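Local coordinates for cobalamin biosynthesis protein CobN (Mycobacterium tuberculosis, PDB 7C6O), which is the large, catalytic subunit of cobaltochelatase, the enzyme that probably inserts cobalt into the corrin ring during cobalamin biosynthesis at the cost of ATP, at residues T471-P476 with P524-S529; T461-L466 with M571-G576; I798-G803 with G831-L836. All coordinates share one frame; numbering follows the deposited sequence.

Contact 1 (T471-P476 with P524-S529); sequences TAYWGP and PDLPPS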
ATOM      1  N   THR A 471     -25.559  -0.510  15.174  1.00 16.54           N
ATOM      2  CA  THR A 471     -26.981  -0.305  15.426  1.00 17.10           C
ATOM      3  C   THR A 471     -27.350   1.172  15.388  1.00 16.94           C
ATOM      4  O   THR A 471     -28.498   1.513  15.084  1.00 17.15           O
ATOM      5  CB  THR A 471     -27.388  -0.914  16.770  1.00 20.73           C
ATOM      6  OG1 THR A 471     -26.599  -0.341  17.818  1.00 23.76           O
ATOM      7  CG2 THR A 471     -27.196  -2.427  16.756  1.00 20.61           C
ATOM      8  N   ALA A 472     -26.400   2.060  15.688  1.00 17.09           N
ATOM      9  CA  ALA A 472     -26.691   3.489  15.632  1.00 20.96           C
ATOM     10  C   ALA A 472     -27.014   3.930  14.211  1.00 20.33           C
ATOM     11  O   ALA A 472     -27.887   4.780  13.997  1.00 22.35           O
ATOM     12  CB  ALA A 472     -25.513   4.290  16.186  1.00 22.27           C
ATOM     13  N   TYR A 473     -26.331   3.353  13.223  1.00 19.16           N
ATOM     14  CA  TYR A 473     -26.543   3.727  11.832  1.00 20.31           C
ATOM     15  C   TYR A 473     -27.553   2.840  11.118  1.00 22.72           C
ATOM     16  O   TYR A 473     -28.274   3.323  10.238  1.00 22.97           O
ATOM     17  CB  TYR A 473     -25.215   3.697  11.072  1.00 19.62           C
ATOM     18  CG  TYR A 473     -24.326   4.886  11.352  1.00 20.69           C
ATOM     19  CD1 TYR A 473     -23.459   4.892  12.437  1.00 19.57           C
ATOM     20  CD2 TYR A 473     -24.354   6.005  10.527  1.00 20.19           C
ATOM     21  CE1 TYR A 473     -22.643   5.980  12.689  1.00 19.85           C
ATOM     22  CE2 TYR A 473     -23.544   7.094  10.772  1.00 20.99           C
ATOM     23  CZ  TYR A 473     -22.693   7.078  11.853  1.00 22.12           C
ATOM     24  OH  TYR A 473     -21.886   8.163  12.096  1.00 24.32           O
ATOM     25  N   TRP A 474     -27.628   1.557  11.473  1.00 17.87           N
ATOM     26  CA  TRP A 474     -28.443   0.603  10.735  1.00 17.70           C
ATOM     27  C   TRP A 474     -29.594   0.022  11.542  1.00 23.08           C
ATOM     28  O   TRP A 474     -30.317  -0.841  11.027  1.00 21.48           O
ATOM     29  CB  TRP A 474     -27.561  -0.533  10.203  1.00 17.53           C
ATOM     30  CG  TRP A 474     -26.473  -0.038   9.298  1.00 17.58           C
ATOM     31  CD1 TRP A 474     -25.150   0.115   9.608  1.00 15.63           C
ATOM     32  CD2 TRP A 474     -26.619   0.393   7.939  1.00 16.46           C
ATOM     33  NE1 TRP A 474     -24.463   0.605   8.519  1.00 16.86           N
ATOM     34  CE2 TRP A 474     -25.343   0.783   7.484  1.00 16.41           C
ATOM     35  CE3 TRP A 474     -27.706   0.483   7.062  1.00 19.25           C
ATOM     36  CZ2 TRP A 474     -25.124   1.254   6.191  1.00 16.74           C
ATOM     37  CZ3 TRP A 474     -27.486   0.952   5.779  1.00 18.02           C
ATOM     38  CH2 TRP A 474     -26.205   1.330   5.355  1.00 19.74           C
ATOM     39  N   GLY A 475     -29.792   0.466  12.781  1.00 21.87           N
ATOM     40  CA  GLY A 475     -30.873  -0.025  13.601  1.00 21.20           C
ATOM     41  C   GLY A 475     -30.514  -1.329  14.284  1.00 19.80           C
ATOM     42  O   GLY A 475     -29.460  -1.919  14.024  1.00 20.99           O
ATOM     43  N   PRO A 476     -31.380  -1.801  15.178  1.00 21.37           N
ATOM     44  CA  PRO A 476     -31.116  -3.076  15.835  1.00 22.25           C
ATOM     45  C   PRO A 476     -31.100  -4.200  14.823  1.00 20.73           C
ATOM     46  O   PRO A 476     -31.701  -4.092  13.737  1.00 21.81           O
ATOM     47  CB  PRO A 476     -32.286  -3.213  16.823  1.00 23.94           C
ATOM     48  CG  PRO A 476     -33.343  -2.307  16.315  1.00 26.90           C
ATOM     49  CD  PRO A 476     -32.632  -1.176  15.637  1.00 22.97           C
ATOM     50  N   PRO A 524     -18.039   9.800   7.054  1.00 13.86           N
ATOM     51  CA  PRO A 524     -17.017   8.958   6.417  1.00 16.24           C
ATOM     52  C   PRO A 524     -16.778   7.662   7.170  1.00 17.20           C
ATOM     53  O   PRO A 524     -16.321   6.690   6.559  1.00 16.59           O
ATOM     54  CB  PRO A 524     -15.769   9.853   6.410  1.00 19.62           C
ATOM     55  CG  PRO A 524     -16.013  10.854   7.495  1.00 19.90           C
ATOM     56  CD  PRO A 524     -17.492  11.092   7.504  1.00 16.26           C
ATOM     57  N   ASP A 525     -17.118   7.609   8.465  1.00 14.95           N
ATOM     58  CA  ASP A 525     -16.951   6.420   9.297  1.00 16.04           C
ATOM     59  C   ASP A 525     -18.188   5.531   9.326  1.00 16.02           C
ATOM     60  O   ASP A 525     -18.386   4.790  10.301  1.00 15.45           O
ATOM     61  CB  ASP A 525     -16.562   6.825  10.722  1.00 18.59           C
ATOM     62  CG  ASP A 525     -17.443   7.922  11.282  1.00 21.61           C
ATOM     63  OD1 ASP A 525     -18.282   8.465  10.532  1.00 20.60           O
ATOM     64  OD2 ASP A 525     -17.294   8.241  12.480  1.00 24.46           O
ATOM     65  N   LEU A 526     -19.021   5.580   8.289  1.00 14.50           N
ATOM     66  CA  LEU A 526     -20.208   4.743   8.200  1.00 14.90           C
ATOM     67  C   LEU A 526     -19.834   3.276   8.405  1.00 12.66           C
ATOM     68  O   LEU A 526     -19.009   2.745   7.648  1.00 12.35           O
ATOM     69  CB  LEU A 526     -20.882   4.927   6.842  1.00 16.81           C
ATOM     70  CG  LEU A 526     -22.123   4.067   6.588  1.00 15.50           C
ATOM     71  CD1 LEU A 526     -23.263   4.492   7.498  1.00 16.69           C
ATOM     72  CD2 LEU A 526     -22.545   4.126   5.120  1.00 14.36           C
ATOM     73  N   PRO A 527     -20.391   2.603   9.406  1.00 15.35           N
ATOM     74  CA  PRO A 527     -20.030   1.204   9.654  1.00 16.15           C
ATOM     75  C   PRO A 527     -20.676   0.289   8.632  1.00 15.20           C
ATOM     76  O   PRO A 527     -21.624   0.691   7.941  1.00 17.43           O
ATOM     77  CB  PRO A 527     -20.583   0.949  11.065  1.00 16.05           C
ATOM     78  CG  PRO A 527     -21.755   1.874  11.160  1.00 17.90           C
ATOM     79  CD  PRO A 527     -21.348   3.113  10.403  1.00 15.45           C
ATOM     80  N   PRO A 528     -20.191  -0.946   8.495  1.00 18.22           N
ATOM     81  CA  PRO A 528     -20.876  -1.904   7.623  1.00 17.17           C
ATOM     82  C   PRO A 528     -22.271  -2.199   8.150  1.00 17.80           C
ATOM     83  O   PRO A 528     -22.528  -2.142   9.355  1.00 17.93           O
ATOM     84  CB  PRO A 528     -19.980  -3.146   7.683  1.00 15.67           C
ATOM     85  CG  PRO A 528     -19.294  -3.038   9.009  1.00 18.32           C
ATOM     86  CD  PRO A 528     -19.047  -1.561   9.192  1.00 18.89           C
ATOM     87  N   SER A 529     -23.177  -2.508   7.228  1.00 14.87           N
ATOM     88  CA  SER A 529     -24.555  -2.815   7.579  1.00 16.59           C
ATOM     89  C   SER A 529     -24.669  -4.243   8.112  1.00 17.68           C
ATOM     90  O   SER A 529     -23.731  -5.041   8.039  1.00 17.42           O
ATOM     91  CB  SER A 529     -25.467  -2.641   6.368  1.00 17.18           C
ATOM     92  OG  SER A 529     -25.211  -3.653   5.404  1.00 15.66           O
TER
HETATM   93  O   HOH W   1     -19.828   8.109  14.089  1.00 36.58           O

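Contact 2 (T461-L466 with M571-G576); sequences TLPAEL and MSASCG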
ATOM      1  N   THR A 461     -21.908 -11.429  20.138  1.00 16.23           N
ATOM      2  CA  THR A 461     -20.572 -11.770  20.610  1.00 20.05           C
ATOM      3  C   THR A 461     -19.540 -10.702  20.283  1.00 19.62           C
ATOM      4  O   THR A 461     -18.393 -10.815  20.728  1.00 20.49           O
ATOM      5  CB  THR A 461     -20.110 -13.107  20.020  1.00 18.83           C
ATOM      6  OG1 THR A 461     -19.831 -12.949  18.623  1.00 19.66           O
ATOM      7  CG2 THR A 461     -21.183 -14.172  20.205  1.00 22.16           C
ATOM      8  N   LEU A 462     -19.913  -9.680  19.524  1.00 17.81           N
ATOM      9  CA  LEU A 462     -19.001  -8.608  19.164  1.00 15.13           C
ATOM     10  C   LEU A 462     -18.873  -7.602  20.304  1.00 15.93           C
ATOM     11  O   LEU A 462     -19.766  -7.487  21.146  1.00 20.29           O
ATOM     12  CB  LEU A 462     -19.499  -7.909  17.904  1.00 13.86           C
ATOM     13  CG  LEU A 462     -19.586  -8.778  16.650  1.00 18.02           C
ATOM     14  CD1 LEU A 462     -20.234  -8.006  15.514  1.00 13.95           C
ATOM     15  CD2 LEU A 462     -18.202  -9.269  16.249  1.00 17.63           C
ATOM     16  N   PRO A 463     -17.766  -6.860  20.355  1.00 17.32           N
ATOM     17  CA  PRO A 463     -17.631  -5.818  21.381  1.00 16.34           C
ATOM     18  C   PRO A 463     -18.698  -4.744  21.217  1.00 18.26           C
ATOM     19  O   PRO A 463     -19.086  -4.395  20.100  1.00 18.52           O
ATOM     20  CB  PRO A 463     -16.228  -5.250  21.134  1.00 21.25           C
ATOM     21  CG  PRO A 463     -15.512  -6.294  20.342  1.00 20.83           C
ATOM     22  CD  PRO A 463     -16.558  -6.980  19.521  1.00 17.29           C
ATOM     23  N   ALA A 464     -19.170  -4.222  22.353  1.00 18.21           N
ATOM     24  CA  ALA A 464     -20.178  -3.166  22.322  1.00 20.06           C
ATOM     25  C   ALA A 464     -19.692  -1.946  21.550  1.00 19.76           C
ATOM     26  O   ALA A 464     -20.504  -1.232  20.953  1.00 20.27           O
ATOM     27  CB  ALA A 464     -20.572  -2.772  23.746  1.00 21.04           C
ATOM     28  N   GLU A 465     -18.380  -1.692  21.546  1.00 19.60           N
ATOM     29  CA  GLU A 465     -17.843  -0.585  20.758  1.00 22.97           C
ATOM     30  C   GLU A 465     -18.268  -0.693  19.300  1.00 24.24           C
ATOM     31  O   GLU A 465     -18.557   0.318  18.650  1.00 23.69           O
ATOM     32  CB  GLU A 465     -16.315  -0.549  20.864  1.00 23.89           C
ATOM     33  CG  GLU A 465     -15.769  -0.024  22.191  0.96 26.84           C
ATOM     34  CD  GLU A 465     -15.958  -0.993  23.346  0.46 28.92           C
ATOM     35  OE1 GLU A 465     -16.281  -2.174  23.096  1.00 28.84           O
ATOM     36  OE2 GLU A 465     -15.784  -0.569  24.508  0.66 30.80           O
ATOM     37  N   LEU A 466     -18.326  -1.915  18.771  1.00 19.02           N
ATOM     38  CA  LEU A 466     -18.711  -2.099  17.377  1.00 17.54           C
ATOM     39  C   LEU A 466     -20.227  -2.183  17.225  1.00 16.19           C
ATOM     40  O   LEU A 466     -20.800  -1.563  16.324  1.00 16.34           O
ATOM     41  CB  LEU A 466     -18.040  -3.347  16.808  1.00 14.95           C
ATOM     42  CG  LEU A 466     -18.469  -3.775  15.405  1.00 15.06           C
ATOM     43  CD1 LEU A 466     -18.225  -2.661  14.391  1.00 15.99           C
ATOM     44  CD2 LEU A 466     -17.735  -5.041  14.998  1.00 16.77           C
ATOM     45  N   MET A 571      -5.481  -5.211  13.822  1.00 13.41           N
ATOM     46  CA  MET A 571      -6.931  -5.157  13.942  1.00 14.15           C
ATOM     47  C   MET A 571      -7.398  -5.696  15.290  1.00 15.06           C
ATOM     48  O   MET A 571      -6.814  -6.629  15.852  1.00 13.24           O
ATOM     49  CB  MET A 571      -7.590  -5.945  12.809  1.00 13.65           C
ATOM     50  CG  MET A 571      -7.012  -5.661  11.423  1.00 13.68           C
ATOM     51  SD  MET A 571      -6.795  -3.906  11.054  1.00 16.61           S
ATOM     52  CE  MET A 571      -8.491  -3.341  10.992  1.00 16.91           C
ATOM     53  N   SER A 572      -8.463  -5.089  15.807  1.00 15.36           N
ATOM     54  CA  SER A 572      -9.105  -5.488  17.051  1.00 16.54           C
ATOM     55  C   SER A 572     -10.423  -6.189  16.756  1.00 15.76           C
ATOM     56  O   SER A 572     -10.882  -6.256  15.610  1.00 15.24           O
ATOM     57  CB  SER A 572      -9.356  -4.276  17.956  1.00 15.99           C
ATOM     58  OG  SER A 572     -10.418  -3.481  17.458  1.00 16.14           O
ATOM     59  N   ALA A 573     -11.044  -6.703  17.820  1.00 15.10           N
ATOM     60  CA  ALA A 573     -12.342  -7.349  17.680  1.00 15.96           C
ATOM     61  C   ALA A 573     -13.448  -6.359  17.335  1.00 15.51           C
ATOM     62  O   ALA A 573     -14.505  -6.773  16.846  1.00 13.98           O
ATOM     63  CB  ALA A 573     -12.695  -8.105  18.964  1.00 14.58           C
ATOM     64  N   SER A 574     -13.238  -5.066  17.573  1.00 12.88           N
ATOM     65  CA  SER A 574     -14.242  -4.071  17.235  1.00 14.08           C
ATOM     66  C   SER A 574     -14.009  -3.443  15.868  1.00 14.54           C
ATOM     67  O   SER A 574     -14.753  -2.536  15.483  1.00 16.86           O
ATOM     68  CB  SER A 574     -14.296  -2.980  18.312  1.00 18.64           C
ATOM     69  OG  SER A 574     -13.111  -2.210  18.323  1.00 19.64           O
ATOM     70  N   CYS A 575     -13.007  -3.909  15.127  1.00 12.54           N
ATOM     71  CA  CYS A 575     -12.704  -3.378  13.805  1.00 14.15           C
ATOM     72  C   CYS A 575     -13.561  -4.074  12.755  1.00 16.87           C
ATOM     73  O   CYS A 575     -13.656  -5.306  12.738  1.00 16.62           O
ATOM     74  CB  CYS A 575     -11.222  -3.555  13.477  1.00 15.75           C
ATOM     75  SG  CYS A 575     -10.107  -2.575  14.498  1.00 16.99           S
ATOM     76  N   GLY A 576     -14.175  -3.277  11.883  1.00 18.98           N
ATOM     77  CA  GLY A 576     -15.029  -3.774  10.828  1.00 16.59           C
ATOM     78  C   GLY A 576     -14.457  -4.923  10.017  1.00 13.54           C
ATOM     79  O   GLY A 576     -15.106  -5.960   9.847  1.00 15.53           O
TER

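Contact 3 (I798-G803 with G831-L836); sequences IPRLAG and GLVNVL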
ATOM      1  N   ILE A 798      12.774 -11.151 -20.321  1.00 19.73           N
ATOM      2  CA  ILE A 798      11.997 -12.267 -20.865  1.00 20.75           C
ATOM      3  C   ILE A 798      11.802 -13.389 -19.850  1.00 22.76           C
ATOM      4  O   ILE A 798      10.658 -13.839 -19.675  1.00 22.87           O
ATOM      5  CB  ILE A 798      12.630 -12.759 -22.181  1.00 21.72           C
ATOM      6  CG1 ILE A 798      12.523 -11.671 -23.246  1.00 22.29           C
ATOM      7  CG2 ILE A 798      11.963 -14.046 -22.649  1.00 22.78           C
ATOM      8  CD1 ILE A 798      11.102 -11.311 -23.583  1.00 21.59           C
ATOM      9  N   PRO A 799      12.842 -13.893 -19.166  1.00 22.87           N
ATOM     10  CA  PRO A 799      12.592 -14.957 -18.177  1.00 21.20           C
ATOM     11  C   PRO A 799      11.672 -14.525 -17.049  1.00 19.78           C
ATOM     12  O   PRO A 799      10.875 -15.337 -16.561  1.00 20.96           O
ATOM     13  CB  PRO A 799      13.999 -15.295 -17.668  1.00 23.80           C
ATOM     14  CG  PRO A 799      14.901 -14.894 -18.776  1.00 26.87           C
ATOM     15  CD  PRO A 799      14.287 -13.653 -19.339  1.00 24.61           C
ATOM     16  N   ARG A 800      11.759 -13.265 -16.618  1.00 19.23           N
ATOM     17  CA  ARG A 800      10.887 -12.796 -15.547  1.00 20.46           C
ATOM     18  C   ARG A 800       9.457 -12.615 -16.040  1.00 18.41           C
ATOM     19  O   ARG A 800       8.504 -12.957 -15.332  1.00 20.21           O
ATOM     20  CB  ARG A 800      11.433 -11.496 -14.963  1.00 18.95           C
ATOM     21  CG  ARG A 800      12.748 -11.682 -14.223  1.00 16.95           C
ATOM     22  CD  ARG A 800      13.385 -10.348 -13.875  1.00 18.41           C
ATOM     23  NE  ARG A 800      14.648 -10.529 -13.166  1.00 18.38           N
ATOM     24  CZ  ARG A 800      14.753 -10.645 -11.847  1.00 18.89           C
ATOM     25  NH1 ARG A 800      13.667 -10.593 -11.086  1.00 16.91           N
ATOM     26  NH2 ARG A 800      15.944 -10.810 -11.287  1.00 19.36           N
ATOM     27  N   LEU A 801       9.287 -12.081 -17.253  1.00 19.62           N
ATOM     28  CA  LEU A 801       7.954 -12.010 -17.848  1.00 21.14           C
ATOM     29  C   LEU A 801       7.317 -13.390 -17.930  1.00 25.00           C
ATOM     30  O   LEU A 801       6.105 -13.536 -17.731  1.00 23.95           O
ATOM     31  CB  LEU A 801       8.020 -11.373 -19.236  1.00 21.65           C
ATOM     32  CG  LEU A 801       7.855  -9.857 -19.319  1.00 22.60           C
ATOM     33  CD1 LEU A 801       7.979  -9.376 -20.763  1.00 23.29           C
ATOM     34  CD2 LEU A 801       6.518  -9.442 -18.720  1.00 21.92           C
ATOM     35  N   ALA A 802       8.123 -14.419 -18.207  1.00 27.69           N
ATOM     36  CA  ALA A 802       7.601 -15.777 -18.316  1.00 27.95           C
ATOM     37  C   ALA A 802       6.928 -16.246 -17.033  1.00 25.90           C
ATOM     38  O   ALA A 802       6.077 -17.141 -17.085  1.00 27.68           O
ATOM     39  CB  ALA A 802       8.725 -16.743 -18.699  1.00 28.35           C
ATOM     40  N   GLY A 803       7.281 -15.658 -15.886  1.00 22.34           N
ATOM     41  CA  GLY A 803       6.652 -16.026 -14.631  1.00 19.97           C
ATOM     42  C   GLY A 803       5.173 -15.700 -14.566  1.00 19.93           C
ATOM     43  O   GLY A 803       4.471 -16.219 -13.692  1.00 20.09           O
ATOM     44  N   GLY A 831      11.546   1.341 -15.197  1.00 18.07           N
ATOM     45  CA  GLY A 831      12.902   0.872 -14.983  1.00 19.36           C
ATOM     46  C   GLY A 831      13.076  -0.022 -13.778  1.00 18.74           C
ATOM     47  O   GLY A 831      14.157  -0.047 -13.183  1.00 17.11           O
ATOM     48  N   LEU A 832      12.037  -0.763 -13.400  1.00 18.28           N
ATOM     49  CA  LEU A 832      12.046  -1.598 -12.199  1.00 14.17           C
ATOM     50  C   LEU A 832      11.701  -3.032 -12.601  1.00 16.95           C
ATOM     51  O   LEU A 832      10.619  -3.539 -12.286  1.00 19.29           O
ATOM     52  CB  LEU A 832      11.054  -1.049 -11.152  1.00 13.98           C
ATOM     53  CG  LEU A 832      11.212   0.425 -10.774  1.00 14.94           C
ATOM     54  CD1 LEU A 832      10.042   0.892  -9.916  1.00 14.20           C
ATOM     55  CD2 LEU A 832      12.527   0.661 -10.049  1.00 16.53           C
ATOM     56  N   VAL A 833      12.634  -3.692 -13.292  1.00 15.89           N
ATOM     57  CA  VAL A 833      12.347  -5.016 -13.834  1.00 17.39           C
ATOM     58  C   VAL A 833      12.198  -6.056 -12.724  1.00 15.19           C
ATOM     59  O   VAL A 833      11.487  -7.054 -12.898  1.00 16.94           O
ATOM     60  CB  VAL A 833      13.435  -5.398 -14.861  1.00 20.22           C
ATOM     61  CG1 VAL A 833      13.411  -6.889 -15.184  1.00 22.26           C
ATOM     62  CG2 VAL A 833      13.244  -4.595 -16.143  1.00 22.54           C
ATOM     63  N   ASN A 834      12.812  -5.837 -11.557  1.00 15.60           N
ATOM     64  CA  ASN A 834      12.723  -6.871 -10.528  1.00 13.96           C
ATOM     65  C   ASN A 834      11.346  -6.951  -9.863  1.00 17.94           C
ATOM     66  O   ASN A 834      11.170  -7.792  -8.973  1.00 19.40           O
ATOM     67  CB  ASN A 834      13.822  -6.681  -9.472  1.00 17.21           C
ATOM     68  CG  ASN A 834      13.549  -5.532  -8.513  1.00 18.54           C
ATOM     69  OD1 ASN A 834      12.769  -4.627  -8.800  1.00 20.84           O
ATOM     70  ND2 ASN A 834      14.218  -5.560  -7.366  1.00 17.81           N
ATOM     71  N   VAL A 835      10.367  -6.132 -10.262  1.00 16.68           N
ATOM     72  CA  VAL A 835       8.997  -6.387  -9.822  1.00 16.09           C
ATOM     73  C   VAL A 835       8.432  -7.608 -10.533  1.00 17.45           C
ATOM     74  O   VAL A 835       7.430  -8.181 -10.086  1.00 17.86           O
ATOM     75  CB  VAL A 835       8.081  -5.163 -10.034  1.00 13.99           C
ATOM     76  CG1 VAL A 835       8.680  -3.924  -9.380  1.00 13.78           C
ATOM     77  CG2 VAL A 835       7.800  -4.934 -11.522  1.00 13.93           C
ATOM     78  N   LEU A 836       9.052  -8.019 -11.630  1.00 16.10           N
ATOM     79  CA  LEU A 836       8.804  -9.268 -12.324  1.00 13.82           C
ATOM     80  C   LEU A 836       9.760 -10.339 -11.805  1.00 15.17           C
ATOM     81  O   LEU A 836      10.903 -10.035 -11.444  1.00 14.36           O
ATOM     82  CB  LEU A 836       8.987  -9.087 -13.829  1.00 15.16           C
ATOM     83  CG  LEU A 836       8.279  -7.872 -14.436  1.00 15.30           C
ATOM     84  CD1 LEU A 836       8.573  -7.740 -15.931  1.00 14.95           C
ATOM     85  CD2 LEU A 836       6.778  -7.948 -14.186  1.00 16.86           C
TER
HETATM   86  O   HOH W   2      12.528 -10.095  -8.213  1.00 16.40           O

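Contact 1 (T471-P476 with P524-S529)
W474 and Y473, in the last turn of helix 464-474, lie against the proline-rich loop D525-S529 that leads into helix 530-539. The indole NE1 gives its hydrogen to the carbonyl O of P527, 2.9 Å away and near the ring plane; the N-H...O angle is 159°, yet the donor sits well above the carbonyl plane. S529 spreads over one indole face, its CA 3.5 Å from the centroid of the five-membered ring in a CH-pi contact. The phenol of Y473 takes a similar partner: CD of P527 lies over its face, 3.8 Å from the centroid and offset toward the rim. CD1 of L526 reaches both aromatics, coming within 3.6 Å of Y473 CD2. Both aromatic side chains have CG anti to their own carbonyl carbon (chi1 -77° in Y473, -59° in W474), which turns them toward the loop. Farther out, Y473 OH bonds to D523, while D525 OD2 forms a salt bridge with K999. G475, just past the helix, has positive phi, and S529 OG N-caps the next helix at Y532 N. One water bridges the polar ends, donating to Y473 OH at 2.9 Å and to D525 OD2 at 3.0 Å.

Contact 2 (T461-L466 with M571-G576)
L466 N bonds to P463 O at 2.9 Å, starting helix 464-474 where its first turn meets the type I beta turn S572-C575; both residues touch that turn. The contact across the segments is van der Waals; polar bonds shape each side. The carbonyl O of S574 lies against the side of L466, whose CG stands opposite the backbone N (chi1 173°), so that CB and CD1 are both 3.6 Å from this oxygen; CD2 also approaches A573 O. At the N-cap position P463 presses its ring on the same turn: CG meets A573 CB at 3.6 Å and CD lies 3.4 Å from A573 O. E465 adds its CB, which touches S574 CB beside the proline. The turn is closed by C575 N to S572 O. Around this surface contact, L462 and L466 both rest on A579 of helix 576-581, and A573 touches E344 and R345 of helix 343-361. The contact thus joins the starts of two helices through a turn. Inside that turn S572 OG and S574 OG share a hydrogen bond of 3.1 Å, and S572 N donates to C575 SG at 3.3 Å with an N-H...S angle of 167°.

Contact 3 (I798-G803 with G831-L836)
The C-terminal end of helix 784-801 packs against a short 3-10 turn, V833-V835, in the long connection between helices 807-815 and 853-874. R800 and L836 carry most of this buried contact. R800 NH1 donates to the carbonyl O of L836 over 2.8 Å with an N-H...O angle of 153°; the bond lies in the carbonyl plane and almost in the guanidinium plane, so the flat group meets the oxygen at its edge. The arginine side chain runs extended from CG to NE (chi2 170°), laying its methylenes along the loop. CB packs on L836 CB at 3.6 Å, and CD meets V833 CG1 at 3.7 Å where the two side chains cross nearly at right angles. The next residue, L801, lies alongside L836, both pointing the same way, with CD2 3.9 Å from L836 CD1. V717 of helix 710-722 also touches L801, and V833 reaches I720 of that helix.

NE of the same guanidinium forms a salt bridge with E796 of its own helix; this second anchor would limit the rotation of the group. The amide of N834 bonds to G265 and D268, outside the two segments. L836 N, just past the 3-10 turn, bonds back to V833 O. A water at the guanidinium edge accepts from R800 NH1 at 3.1 Å and lies 2.8 Å from N834 O, to which it can donate.

In the fold
Contacts 1 and 2 use opposite ends of helix 464-474: its first turn meets 571-576 and its last turn meets 524-529. Their centres are 13 Å apart, and contact 1 is nested in the chain loop closed by contact 2. Contact 3 lies across the chain's centre, about 45 Å from contact 1 and 42 Å from contact 2, centre to centre. Burial and chemistry differ. Contact 2, at the surface, is held across its segments by van der Waals packing, partly of carbon on backbone carbonyls; contact 1, partly buried, combines CH-pi packing with an indole bond to a carbonyl; contact 3, buried, also satisfies a carbonyl, but with a charged guanidinium. Water bridges the segments in contacts 1 and 3.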